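Local structure of resiniferatoxin-binding, phosphotriesterase-related protein (Rhodobacter sphaeroides 2.4.1, 3K2G) at residues R53-E58 and I63-E68; K93-V98 and F321-F326; D155-E160 and R193-A198; A159-G164 and V200-P205; L288-H293 and D297-S302. The protein probably acts as a zinc-dependent phosphoric ester hydrolase of the phosphotriesterase family, holding a binuclear zinc centre in a TIM barrel. One frame throughout, in Å; residues are numbered along the deposited sequence.

Contact 1 of 5, residues R53-E58 and I63-E68; sequences RQYLAE and IEILSE
The Tyr55 ring turns its edge toward Ile65, with CE1 4.5 Å from Ile65 CG2 near the ring plane, while one of its faces carries the CG of its own neighbour Leu56, 3.4 Å above the plane and offset toward the rim. Beside the second flat group, the Arg53 guanidinium, Glu68 OE1 stands oblique without touching it. Together these side chains join two short helices, 54-58 and 66-70, linked by a brief non-helical turn at the periphery of the TIM barrel; Ile65 is the N-cap residue of the second.

Leu56 carries most of the apolar contact. Both its methyls rest on Glu68 CB, CD1 at 3.8 Å, and CD2 also reaches Ile65 CB, 4.0 Å away. The Leu56 and Ile65 side chains run past each other in opposite directions, whereas Leu56 crosses Glu68 at about a right angle. A chi1 of -77° sets Glu68 CG 3.9 Å from Tyr55 OH; the bend at chi2 (-58°) then turns the carboxylate, whose plane stands 42° from that of the ring.

The charged ends are shared with other partners. Arg53 makes salt bridges to Asp72 and Glu50, and Glu68 OE2 meets Lys324 and His325 of the second subunit, tying this surface contact to the subunit interface. Arg53 NE remains 4.5 Å from Glu68 OE1, beyond salt-bridge range. A water spans the gap: it receives a weak bond from Arg53 NH2 and donates to Glu68 OE1 at 2.6 Å and to Glu68 O at 2.8 Å.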
# COMPACT_ATOMS: atom_id res chain seq x y z
N ARG B 53 8.94 32.64 22.07
CA ARG B 53 9.24 32.68 20.64
C ARG B 53 9.03 34.08 20.07
O ARG B 53 9.02 34.26 18.85
CB ARG B 53 8.37 31.68 19.88
CG ARG B 53 8.67 30.22 20.18
CD ARG B 53 7.81 29.31 19.33
NE ARG B 53 8.06 29.50 17.90
CZ ARG B 53 7.10 29.71 17.00
NH1 ARG B 53 5.83 29.75 17.38
NH2 ARG B 53 7.42 29.86 15.73
N GLN B 54 8.86 35.06 20.95
CA GLN B 54 8.65 36.44 20.54
C GLN B 54 9.81 36.97 19.71
O GLN B 54 9.62 37.71 18.74
CB GLN B 54 8.48 37.33 21.78
CG GLN B 54 7.58 38.54 21.58
CD GLN B 54 6.12 38.15 21.54
OE1 GLN B 54 5.70 37.35 20.71
NE2 GLN B 54 5.33 38.72 22.45
N TYR B 55 11.03 36.58 20.09
CA TYR B 55 12.22 37.04 19.39
C TYR B 55 12.21 36.66 17.90
O TYR B 55 12.73 37.41 17.07
CB TYR B 55 13.47 36.48 20.07
CG TYR B 55 13.70 35.00 19.86
CD1 TYR B 55 14.72 34.55 19.02
CD2 TYR B 55 12.90 34.04 20.49
CE1 TYR B 55 14.94 33.19 18.81
CE2 TYR B 55 13.11 32.67 20.29
CZ TYR B 55 14.13 32.26 19.44
OH TYR B 55 14.34 30.91 19.22
N LEU B 56 11.62 35.53 17.57
CA LEU B 56 11.56 35.06 16.18
C LEU B 56 10.64 35.92 15.31
O LEU B 56 10.81 35.99 14.09
CB LEU B 56 11.10 33.61 16.14
CG LEU B 56 12.06 32.61 16.77
CD1 LEU B 56 11.39 31.26 16.91
CD2 LEU B 56 13.31 32.51 15.91
N ALA B 57 9.67 36.57 15.94
CA ALA B 57 8.73 37.40 15.21
C ALA B 57 9.33 38.73 14.76
O ALA B 57 9.07 39.19 13.65
CB ALA B 57 7.51 37.66 16.08
N GLU B 58 10.17 39.32 15.60
CA GLU B 58 10.75 40.61 15.27
C GLU B 58 12.16 40.57 14.67
O GLU B 58 12.55 41.47 13.93
CB GLU B 58 10.75 41.50 16.52
CG GLU B 58 10.39 42.95 16.25
CD GLU B 58 8.99 43.10 15.68
OE1 GLU B 58 8.02 42.69 16.36
OE2 GLU B 58 8.85 43.63 14.55
N ILE B 63 21.42 33.26 9.80
CA ILE B 63 21.76 31.83 9.80
C ILE B 63 21.48 31.13 11.13
O ILE B 63 21.13 29.94 11.15
CB ILE B 63 23.26 31.63 9.40
CG1 ILE B 63 23.56 30.14 9.22
CG2 ILE B 63 24.18 32.22 10.47
CD1 ILE B 63 24.95 29.88 8.67
N GLU B 64 21.61 31.87 12.23
CA GLU B 64 21.40 31.32 13.56
C GLU B 64 19.98 30.88 13.90
O GLU B 64 19.79 30.09 14.83
CB GLU B 64 21.87 32.31 14.63
CG GLU B 64 23.35 32.66 14.57
CD GLU B 64 23.68 33.72 13.53
OE1 GLU B 64 22.74 34.37 13.03
OE2 GLU B 64 24.88 33.90 13.22
N ILE B 65 18.98 31.38 13.18
CA ILE B 65 17.60 31.01 13.49
C ILE B 65 16.85 30.29 12.37
O ILE B 65 15.63 30.15 12.43
CB ILE B 65 16.77 32.25 13.91
CG1 ILE B 65 16.65 33.23 12.74
CG2 ILE B 65 17.44 32.95 15.08
CD1 ILE B 65 15.77 34.42 13.04
N LEU B 66 17.57 29.81 11.35
CA LEU B 66 16.92 29.13 10.24
C LEU B 66 16.15 27.87 10.62
O LEU B 66 15.09 27.59 10.07
CB LEU B 66 17.94 28.80 9.15
CG LEU B 66 18.58 30.04 8.49
CD1 LEU B 66 19.54 29.59 7.41
CD2 LEU B 66 17.50 30.94 7.92
N SER B 67 16.69 27.10 11.57
CA SER B 67 16.01 25.89 12.01
C SER B 67 14.62 26.22 12.55
O SER B 67 13.63 25.64 12.12
CB SER B 67 16.82 25.17 13.09
OG SER B 67 16.10 24.06 13.60
N GLU B 68 14.56 27.17 13.48
CA GLU B 68 13.29 27.59 14.06
C GLU B 68 12.33 28.11 12.98
O GLU B 68 11.14 27.80 13.00
CB GLU B 68 13.50 28.67 15.13
CG GLU B 68 14.02 28.17 16.48
CD GLU B 68 13.11 27.13 17.12
OE1 GLU B 68 11.88 27.34 17.16
OE2 GLU B 68 13.63 26.10 17.59
O HOH W 1 9.97 27.98 15.55

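Contact 2 of 5, residues K93-V98 and F321-F326; sequences KQFAAV and FVTKHF
Thr323 holds CG2 anti to its backbone N and OG1 beside that N (chi1 -56°), and this rotation gives its two branches separate partners on 93-98. Phe95, whose CG also stands anti to the backbone N (chi1 175°), reaches out from its helix to meet the hydroxyl branch, and Val98 receives the methyl branch.

The hydroxyl oxygen lies in the plane of the Phe95 ring at its edge, 3.7 Å from CE1. No hydrogen bond is involved; an oxygen beside the weakly positive C-H rim is electrostatically reasonable, and Phe95 runs roughly perpendicular to Thr323. On the other branch, Thr323 CG2 lies 3.8 Å from Val98 CG2 and equally 3.8 Å from Val98 O, so the methyl fits against both side chain and backbone. The Val98 and Thr323 side chains lie antiparallel, one alongside the other.

Next to this, the aliphatic part of Lys324 passes Val98, with CE 4.4 Å from CG1. Its ammonium donates to a water 2.7 Å from NZ, and the same water donates to Gln94 OE1 at 3.1 Å, a polar bridge between the segments. The stronger partner of Lys324 NZ is on the second subunit. Within 321-326 the backbone widens into a pi-type turn, where Phe321 O accepts from both His325 N and Phe326 N.

Helix 321-332 follows the last barrel strand and helix 85-97 precedes strand 102-105, so their side-by-side packing closes the outer helical ring, as in a TIM barrel.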
# COMPACT_ATOMS: atom_id res chain seq x y z
N LYS B 93 19.27 35.56 -11.87
CA LYS B 93 20.39 35.32 -12.76
C LYS B 93 20.93 33.91 -12.58
O LYS B 93 21.55 33.36 -13.49
CB LYS B 93 21.50 36.34 -12.52
CG LYS B 93 21.17 37.73 -13.05
CD LYS B 93 22.35 38.67 -12.84
CE LYS B 93 22.04 40.08 -13.34
NZ LYS B 93 23.19 41.01 -13.13
N GLN B 94 20.71 33.31 -11.41
CA GLN B 94 21.17 31.95 -11.16
C GLN B 94 20.41 30.97 -12.05
O GLN B 94 20.98 30.00 -12.56
CB GLN B 94 20.96 31.57 -9.70
CG GLN B 94 21.90 32.23 -8.72
CD GLN B 94 21.62 31.79 -7.30
OE1 GLN B 94 21.45 30.60 -7.04
NE2 GLN B 94 21.59 32.75 -6.38
N PHE B 95 19.12 31.23 -12.21
CA PHE B 95 18.26 30.40 -13.05
C PHE B 95 18.72 30.51 -14.49
O PHE B 95 18.90 29.51 -15.18
CB PHE B 95 16.80 30.87 -12.93
CG PHE B 95 15.84 30.15 -13.84
CD1 PHE B 95 15.77 28.76 -13.86
CD2 PHE B 95 14.97 30.87 -14.65
CE1 PHE B 95 14.84 28.10 -14.66
CE2 PHE B 95 14.03 30.23 -15.45
CZ PHE B 95 13.97 28.84 -15.46
N ALA B 96 18.93 31.75 -14.94
CA ALA B 96 19.40 31.99 -16.30
C ALA B 96 20.77 31.33 -16.47
O ALA B 96 21.09 30.80 -17.53
CB ALA B 96 19.50 33.49 -16.55
N ALA B 97 21.56 31.35 -15.40
CA ALA B 97 22.89 30.77 -15.44
C ALA B 97 22.88 29.28 -15.78
O ALA B 97 23.87 28.76 -16.30
CB ALA B 97 23.60 31.00 -14.10
N VAL B 98 21.78 28.59 -15.47
CA VAL B 98 21.68 27.17 -15.76
C VAL B 98 20.73 26.87 -16.94
O VAL B 98 20.19 25.77 -17.04
CB VAL B 98 21.20 26.36 -14.52
CG1 VAL B 98 22.25 26.43 -13.42
CG2 VAL B 98 19.86 26.89 -14.02
N PHE B 321 17.06 25.72 -8.27
CA PHE B 321 17.02 24.42 -7.60
C PHE B 321 16.33 23.32 -8.43
O PHE B 321 16.86 22.23 -8.57
CB PHE B 321 16.31 24.58 -6.25
CG PHE B 321 16.35 23.34 -5.41
CD1 PHE B 321 17.50 22.99 -4.71
CD2 PHE B 321 15.24 22.51 -5.32
CE1 PHE B 321 17.55 21.84 -3.93
CE2 PHE B 321 15.27 21.35 -4.55
CZ PHE B 321 16.43 21.02 -3.85
N VAL B 322 15.16 23.61 -8.97
CA VAL B 322 14.45 22.62 -9.77
C VAL B 322 15.35 22.10 -10.88
O VAL B 322 15.50 20.89 -11.06
CB VAL B 322 13.16 23.20 -10.36
CG1 VAL B 322 12.62 22.29 -11.47
CG2 VAL B 322 12.11 23.34 -9.27
N THR B 323 15.96 23.03 -11.61
CA THR B 323 16.83 22.69 -12.73
C THR B 323 18.13 21.98 -12.36
O THR B 323 18.51 21.01 -13.00
CB THR B 323 17.24 23.96 -13.52
OG1 THR B 323 16.07 24.65 -13.96
CG2 THR B 323 18.08 23.58 -14.72
N LYS B 324 18.79 22.48 -11.33
CA LYS B 324 20.07 21.92 -10.91
C LYS B 324 19.99 20.69 -10.03
O LYS B 324 20.85 19.80 -10.10
CB LYS B 324 20.88 23.01 -10.20
CG LYS B 324 22.36 22.68 -10.04
CD LYS B 324 23.03 23.60 -9.01
CE LYS B 324 22.83 25.07 -9.32
NZ LYS B 324 23.49 25.91 -8.29
N HIS B 325 18.96 20.60 -9.20
CA HIS B 325 18.87 19.48 -8.28
C HIS B 325 17.69 18.54 -8.43
O HIS B 325 17.85 17.33 -8.31
CB HIS B 325 18.97 20.02 -6.85
CG HIS B 325 20.25 20.75 -6.58
ND1 HIS B 325 21.46 20.10 -6.42
CD2 HIS B 325 20.52 22.07 -6.47
CE1 HIS B 325 22.41 20.99 -6.21
NE2 HIS B 325 21.87 22.20 -6.24
N PHE B 326 16.50 19.06 -8.71
CA PHE B 326 15.35 18.18 -8.84
C PHE B 326 15.37 17.34 -10.12
O PHE B 326 15.06 16.15 -10.08
CB PHE B 326 14.04 18.96 -8.73
CG PHE B 326 12.83 18.06 -8.57
CD1 PHE B 326 12.72 17.19 -7.48
CD2 PHE B 326 11.80 18.08 -9.51
CE1 PHE B 326 11.60 16.35 -7.35
CE2 PHE B 326 10.69 17.26 -9.38
CZ PHE B 326 10.59 16.39 -8.30
O HOH W 2 22.96 28.49 -8.76

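Contact 3 of 5, residues D155-E160 and R193-A198; sequences DEIVAE and RGAARA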
# COMPACT_ATOMS: atom_id res chain seq x y z
N ASP B 155 -14.16 41.77 -16.30
CA ASP B 155 -13.87 42.98 -17.06
C ASP B 155 -12.49 43.53 -16.72
O ASP B 155 -11.75 43.97 -17.61
CB ASP B 155 -14.94 44.06 -16.81
CG ASP B 155 -16.30 43.69 -17.38
OD1 ASP B 155 -16.35 42.88 -18.33
OD2 ASP B 155 -17.32 44.24 -16.90
N GLU B 156 -12.12 43.52 -15.44
CA GLU B 156 -10.81 44.04 -15.04
C GLU B 156 -9.70 43.23 -15.68
O GLU B 156 -8.72 43.78 -16.16
CB GLU B 156 -10.64 43.98 -13.51
CG GLU B 156 -11.71 44.72 -12.73
CD GLU B 156 -11.42 44.80 -11.24
OE1 GLU B 156 -10.95 43.79 -10.66
OE2 GLU B 156 -11.68 45.86 -10.64
N ILE B 157 -9.87 41.91 -15.67
CA ILE B 157 -8.88 41.00 -16.24
C ILE B 157 -8.76 41.18 -17.75
O ILE B 157 -7.65 41.16 -18.31
CB ILE B 157 -9.23 39.53 -15.90
CG1 ILE B 157 -9.09 39.32 -14.39
CG2 ILE B 157 -8.31 38.58 -16.66
CD1 ILE B 157 -9.56 37.96 -13.90
N VAL B 158 -9.89 41.35 -18.42
CA VAL B 158 -9.89 41.55 -19.87
C VAL B 158 -9.14 42.83 -20.23
O VAL B 158 -8.41 42.88 -21.22
CB VAL B 158 -11.33 41.65 -20.42
CG1 VAL B 158 -11.31 42.04 -21.89
CG2 VAL B 158 -12.05 40.32 -20.24
N ALA B 159 -9.32 43.86 -19.42
CA ALA B 159 -8.67 45.15 -19.65
C ALA B 159 -7.15 45.06 -19.53
O ALA B 159 -6.42 45.74 -20.24
CB ALA B 159 -9.22 46.20 -18.69
N GLU B 160 -6.67 44.20 -18.63
CA GLU B 160 -5.23 44.04 -18.42
C GLU B 160 -4.61 43.17 -19.51
O GLU B 160 -3.41 43.23 -19.76
CB GLU B 160 -4.96 43.44 -17.04
CG GLU B 160 -5.67 44.18 -15.93
CD GLU B 160 -5.26 43.71 -14.55
OE1 GLU B 160 -5.23 42.48 -14.31
OE2 GLU B 160 -5.00 44.57 -13.69
N ARG B 193 -15.17 32.56 -10.58
CA ARG B 193 -16.13 32.60 -11.68
C ARG B 193 -15.77 33.74 -12.64
O ARG B 193 -15.83 33.58 -13.85
CB ARG B 193 -17.56 32.80 -11.15
CG ARG B 193 -18.12 31.59 -10.41
CD ARG B 193 -19.58 31.80 -10.04
NE ARG B 193 -20.18 30.64 -9.38
CZ ARG B 193 -20.40 29.47 -9.98
NH1 ARG B 193 -20.08 29.29 -11.25
NH2 ARG B 193 -20.94 28.47 -9.30
N GLY B 194 -15.37 34.88 -12.08
CA GLY B 194 -14.99 36.01 -12.91
C GLY B 194 -13.73 35.68 -13.69
O GLY B 194 -13.57 36.08 -14.84
N ALA B 195 -12.83 34.93 -13.06
CA ALA B 195 -11.59 34.54 -13.71
C ALA B 195 -11.87 33.58 -14.86
O ALA B 195 -11.29 33.70 -15.93
CB ALA B 195 -10.64 33.90 -12.70
N ALA B 196 -12.77 32.63 -14.64
CA ALA B 196 -13.11 31.66 -15.67
C ALA B 196 -13.79 32.36 -16.85
O ALA B 196 -13.55 32.01 -18.00
CB ALA B 196 -14.03 30.58 -15.11
N ARG B 197 -14.63 33.34 -16.56
CA ARG B 197 -15.30 34.07 -17.62
C ARG B 197 -14.25 34.85 -18.39
O ARG B 197 -14.35 35.01 -19.61
CB ARG B 197 -16.37 35.00 -17.05
CG ARG B 197 -17.52 34.22 -16.42
CD ARG B 197 -18.61 35.10 -15.83
NE ARG B 197 -19.55 34.31 -15.04
CZ ARG B 197 -20.51 34.82 -14.27
NH1 ARG B 197 -20.66 36.13 -14.19
NH2 ARG B 197 -21.31 34.01 -13.58
N ALA B 198 -13.22 35.32 -17.69
CA ALA B 198 -12.15 36.06 -18.33
C ALA B 198 -11.35 35.10 -19.19
O ALA B 198 -10.78 35.49 -20.22
CB ALA B 198 -11.25 36.72 -17.29
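Beside the touch of Ile157 on Ala198, the polar atom gripped by more than one group is OE2 of the buried Glu160, salt-bridged to both Arg109 and Arg113, which would be expected to stabilise its negative charge. Glu160 and Ile157 belong to helix 150-162, Ala198 to helix 186-202, and the two helices are neighbours in the outer helical layer of the TIM barrel. Strand 175-178 lies beneath them: its Ile175 touches Ile157, Ala195 and Ala198 alike, so the contact is buried between two helices and the barrel wall.

No hydrogen bond crosses between the segments; one branched side chain does the work. With chi1 at -66°, the CG1 arm of Ile157 lies opposite the carbonyl carbon and the CG2 methyl opposite the backbone N, which spreads the two arms along the facing helix. The CG1 arm continues extended (chi2 173°) to carry CD1 over the backbone of Ala195, 4.0 Å from its CA. The small alanines allow this approach: the CB of Ala195 points away from 155-160, leaving its CA to be met directly.

Salt bridges at the helix surfaces add to the pairing. Arg197 reaches Asp151 and Asp155 reaches Arg201, both from one helix to the other, while Arg197 also meets Glu227.

Packing is tightest at the second Ile157 arm, where CG2 comes within 3.5 Å of Ala198 CB and the branch carbon CB lies 3.7 Å from the same methyl.

Contact 4 of 5, residues A159-G164 and V200-P205; sequences AEALEG and VRTGLP
Apolar contact joins the segments through one methyl: Ala161 CB lies 3.7 Å from Leu204 CD1 and 3.9 Å from Thr202 CG2. It links the C-terminal ends of helices 150-162 and 186-202, adjacent on the outside of the TIM barrel, and Ile175 of strand 175-178 touches both Thr202 and Leu204 beneath. Each of the three residues points its CB toward the opposite segment, and no hydrogen bond runs between the segments.

Side-chain hydrogen bonding is local to 200-205. Thr202 has OG1 between its backbone N and carbonyl carbon (chi1 66°), which leaves CG2 for Ala161 and lets the oxygen accept from Leu204 N at 3.3 Å, with an N-H...O angle of 157°. This is an ST turn. The same hydroxyl bonds to Ala198 O one helical turn earlier, so the buried oxygen is engaged from two directions along its own chain. Gly203, with a phi of 76°, takes the chain out of the helix and toward Leu204.

Backbone bonding closes the other helix: Ala159 O accepts from Glu163 N at 2.9 Å and from Gly164 N at 3.3 Å.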
# COMPACT_ATOMS: atom_id res chain seq x y z
N ALA B 159 -9.32 43.86 -19.42
CA ALA B 159 -8.67 45.15 -19.65
C ALA B 159 -7.15 45.06 -19.53
O ALA B 159 -6.42 45.74 -20.24
CB ALA B 159 -9.22 46.20 -18.69
N GLU B 160 -6.67 44.20 -18.63
CA GLU B 160 -5.23 44.04 -18.42
C GLU B 160 -4.61 43.17 -19.51
O GLU B 160 -3.41 43.23 -19.76
CB GLU B 160 -4.96 43.44 -17.04
CG GLU B 160 -5.67 44.18 -15.93
CD GLU B 160 -5.26 43.71 -14.55
OE1 GLU B 160 -5.23 42.48 -14.31
OE2 GLU B 160 -5.00 44.57 -13.69
N ALA B 161 -5.44 42.36 -20.16
CA ALA B 161 -4.97 41.49 -21.23
C ALA B 161 -4.92 42.24 -22.56
O ALA B 161 -4.09 41.95 -23.40
CB ALA B 161 -5.89 40.27 -21.36
N LEU B 162 -5.81 43.22 -22.73
CA LEU B 162 -5.87 43.95 -23.99
C LEU B 162 -5.27 45.36 -24.00
O LEU B 162 -4.72 45.78 -25.02
CB LEU B 162 -7.32 44.02 -24.47
CG LEU B 162 -8.09 42.69 -24.57
CD1 LEU B 162 -9.54 42.99 -24.92
CD2 LEU B 162 -7.45 41.78 -25.61
N GLU B 163 -5.37 46.07 -22.88
CA GLU B 163 -4.86 47.44 -22.79
C GLU B 163 -3.56 47.61 -22.01
O GLU B 163 -2.53 47.97 -22.58
CB GLU B 163 -5.92 48.33 -22.16
CG GLU B 163 -7.27 48.25 -22.83
CD GLU B 163 -8.32 49.05 -22.10
OE1 GLU B 163 -8.16 50.29 -22.01
OE2 GLU B 163 -9.29 48.45 -21.60
N GLY B 164 -3.63 47.36 -20.71
CA GLY B 164 -2.46 47.51 -19.87
C GLY B 164 -2.79 47.21 -18.43
O GLY B 164 -3.95 46.95 -18.10
N VAL B 200 -12.57 32.59 -20.87
CA VAL B 200 -13.33 32.41 -22.10
C VAL B 200 -13.19 33.64 -23.00
O VAL B 200 -12.95 33.52 -24.21
CB VAL B 200 -14.84 32.19 -21.81
CG1 VAL B 200 -15.63 32.09 -23.12
CG2 VAL B 200 -15.02 30.91 -20.99
N ARG B 201 -13.31 34.82 -22.42
CA ARG B 201 -13.22 36.06 -23.19
C ARG B 201 -11.83 36.39 -23.75
O ARG B 201 -11.72 36.78 -24.91
CB ARG B 201 -13.75 37.23 -22.35
CG ARG B 201 -15.22 37.08 -21.99
CD ARG B 201 -15.65 38.03 -20.86
NE ARG B 201 -15.51 39.44 -21.21
CZ ARG B 201 -15.72 40.44 -20.36
NH1 ARG B 201 -16.09 40.18 -19.11
NH2 ARG B 201 -15.56 41.70 -20.75
N THR B 202 -10.78 36.20 -22.96
CA THR B 202 -9.42 36.51 -23.42
C THR B 202 -8.68 35.34 -24.07
O THR B 202 -7.76 35.54 -24.86
CB THR B 202 -8.54 37.02 -22.25
OG1 THR B 202 -8.35 35.98 -21.29
CG2 THR B 202 -9.20 38.21 -21.58
N GLY B 203 -9.07 34.11 -23.74
CA GLY B 203 -8.41 32.96 -24.31
C GLY B 203 -7.05 32.70 -23.68
O GLY B 203 -6.23 31.93 -24.21
N LEU B 204 -6.79 33.36 -22.55
CA LEU B 204 -5.52 33.19 -21.84
C LEU B 204 -5.60 32.03 -20.85
O LEU B 204 -6.69 31.65 -20.41
CB LEU B 204 -5.17 34.46 -21.06
CG LEU B 204 -4.67 35.68 -21.84
CD1 LEU B 204 -4.45 36.86 -20.88
CD2 LEU B 204 -3.38 35.31 -22.56
N PRO B 205 -4.44 31.45 -20.49
CA PRO B 205 -4.41 30.33 -19.54
C PRO B 205 -4.95 30.77 -18.18
O PRO B 205 -4.91 31.96 -17.85
CB PRO B 205 -2.92 29.99 -19.46
CG PRO B 205 -2.40 30.40 -20.80
CD PRO B 205 -3.10 31.71 -21.03

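Contact 5 of 5, residues L288-H293 and D297-S302; sequences LGLADH and DRILLS
Ile299 CD1 makes the close part of this contact, lying 3.8 Å from Leu290 CB. Its chain is extended (chi2 177°), so the terminal methyl projects from strand 299-301 to the surface of helix 280-292 and comes within 4.4 Å of the backbone N of Ala291. Leu290 and Ile299 are both buried and point toward each other; Leu290 also touches Leu259 and Phe261 of strand 258-261, while Ile299 is backed by Ile287 and by Leu343 of helix 337-352.

The packing thins toward Ala291, which is partly exposed: Ala291 CB stays 4.9 Å from Ile299 CD1. Beyond it the helix end turns outward, and His293 packs on Val247 of the third subunit.

The turn leading into the strand is held by polar bonds that do not involve the helix. Arg298 NE meets Asp297 OD1 in a salt bridge of 2.9 Å, approaching 39° out of the carboxylate plane, and NE and NH1 add weak bonds to Asp297 O. Arg298 NH2 is bonded to Gly256 O and Arg232 O, and the guanidinium makes a cation-pi contact with Phe258, which together fix the buried charge.

Strand 299-301 lies parallel beside strand 258-261, and helix 280-292 comes between them in sequence, packing on both: a beta-alpha-beta crossover, the repeating element of the TIM barrel.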
# COMPACT_ATOMS: atom_id res chain seq x y z
N LEU B 288 6.31 10.17 -11.12
CA LEU B 288 6.60 8.96 -11.87
C LEU B 288 5.31 8.22 -12.14
O LEU B 288 5.05 7.77 -13.26
CB LEU B 288 7.54 8.05 -11.08
CG LEU B 288 9.03 8.13 -11.41
CD1 LEU B 288 9.52 9.57 -11.34
CD2 LEU B 288 9.80 7.24 -10.44
N GLY B 289 4.50 8.08 -11.09
CA GLY B 289 3.23 7.40 -11.21
C GLY B 289 2.31 8.09 -12.20
O GLY B 289 1.72 7.44 -13.07
N LEU B 290 2.18 9.40 -12.08
CA LEU B 290 1.32 10.13 -13.01
C LEU B 290 1.78 9.83 -14.43
O LEU B 290 0.96 9.59 -15.32
CB LEU B 290 1.37 11.63 -12.73
CG LEU B 290 0.53 12.11 -11.53
CD1 LEU B 290 0.87 13.57 -11.24
CD2 LEU B 290 -0.96 11.96 -11.84
N ALA B 291 3.10 9.83 -14.65
CA ALA B 291 3.65 9.55 -15.97
C ALA B 291 3.31 8.12 -16.41
O ALA B 291 2.90 7.89 -17.55
CB ALA B 291 5.16 9.75 -15.97
N ASP B 292 3.49 7.17 -15.49
CA ASP B 292 3.19 5.76 -15.77
C ASP B 292 1.76 5.59 -16.25
O ASP B 292 1.46 4.66 -16.99
CB ASP B 292 3.39 4.90 -14.51
CG ASP B 292 4.85 4.66 -14.18
OD1 ASP B 292 5.62 4.33 -15.10
OD2 ASP B 292 5.22 4.78 -12.99
N HIS B 293 0.89 6.49 -15.82
CA HIS B 293 -0.51 6.41 -16.22
C HIS B 293 -0.83 7.22 -17.47
O HIS B 293 -1.99 7.33 -17.86
CB HIS B 293 -1.40 6.81 -15.06
CG HIS B 293 -1.28 5.91 -13.87
ND1 HIS B 293 -1.53 4.55 -13.94
CD2 HIS B 293 -0.92 6.16 -12.59
CE1 HIS B 293 -1.34 4.01 -12.75
NE2 HIS B 293 -0.97 4.96 -11.92
N ASP B 297 2.25 14.88 -19.96
CA ASP B 297 2.09 16.19 -20.57
C ASP B 297 1.25 17.16 -19.76
O ASP B 297 1.01 18.28 -20.20
CB ASP B 297 1.50 16.08 -21.98
CG ASP B 297 0.11 15.47 -22.01
OD1 ASP B 297 -0.69 15.71 -21.07
OD2 ASP B 297 -0.19 14.75 -22.99
N ARG B 298 0.81 16.74 -18.57
CA ARG B 298 0.01 17.60 -17.72
C ARG B 298 0.78 18.03 -16.47
O ARG B 298 0.26 18.77 -15.63
CB ARG B 298 -1.27 16.86 -17.30
CG ARG B 298 -2.57 17.59 -17.63
CD ARG B 298 -3.05 17.34 -19.05
NE ARG B 298 -2.18 17.93 -20.07
CZ ARG B 298 -2.39 19.12 -20.64
NH1 ARG B 298 -1.54 19.56 -21.56
NH2 ARG B 298 -3.45 19.85 -20.31
N ILE B 299 2.02 17.57 -16.35
CA ILE B 299 2.84 17.87 -15.18
C ILE B 299 3.72 19.12 -15.30
O ILE B 299 4.48 19.27 -16.25
CB ILE B 299 3.74 16.67 -14.83
CG1 ILE B 299 2.87 15.43 -14.63
CG2 ILE B 299 4.55 16.98 -13.57
CD1 ILE B 299 3.65 14.16 -14.35
N LEU B 300 3.60 20.00 -14.30
CA LEU B 300 4.38 21.24 -14.24
C LEU B 300 5.18 21.28 -12.94
O LEU B 300 4.73 20.78 -11.91
CB LEU B 300 3.45 22.46 -14.30
CG LEU B 300 2.60 22.61 -15.57
CD1 LEU B 300 1.72 23.84 -15.46
CD2 LEU B 300 3.51 22.72 -16.79
N LEU B 301 6.36 21.90 -13.00
CA LEU B 301 7.27 21.98 -11.85
C LEU B 301 7.76 23.40 -11.56
O LEU B 301 8.09 24.14 -12.48
CB LEU B 301 8.50 21.12 -12.10
CG LEU B 301 8.36 19.67 -12.55
CD1 LEU B 301 9.74 19.13 -12.95
CD2 LEU B 301 7.76 18.84 -11.44
N SER B 302 7.84 23.77 -10.29
CA SER B 302 8.34 25.10 -9.91
C SER B 302 8.63 25.11 -8.40
O SER B 302 8.41 24.10 -7.74
CB SER B 302 7.33 26.18 -10.30
OG SER B 302 7.96 27.24 -11.00

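How the contacts relate
Contacts 3 and 4 lie along the same pair of helices, 150-162 and 186-202, with centres about 7 Å apart; they share Ala159 and Glu160, and Val158 CG2 packs 3.8 Å from Thr202 CG2. Contacts 2 and 5 touch where helix 321-332, the next helix in the chain, lies against strand 299-301, Phe326 CE2 being 3.9 Å from Leu301 CD2. Contact 1 stands apart, its centre about 41 Å from that of contact 3 on the opposite side of the chain's centre; like contact 2, it touches the second subunit. The zinc centre is inside the ring: the Ala195 side chain is about 14 Å from a zinc ion and that of Phe95 about 11 Å from that of zinc-binding His34, whose N is bonded to Ser302.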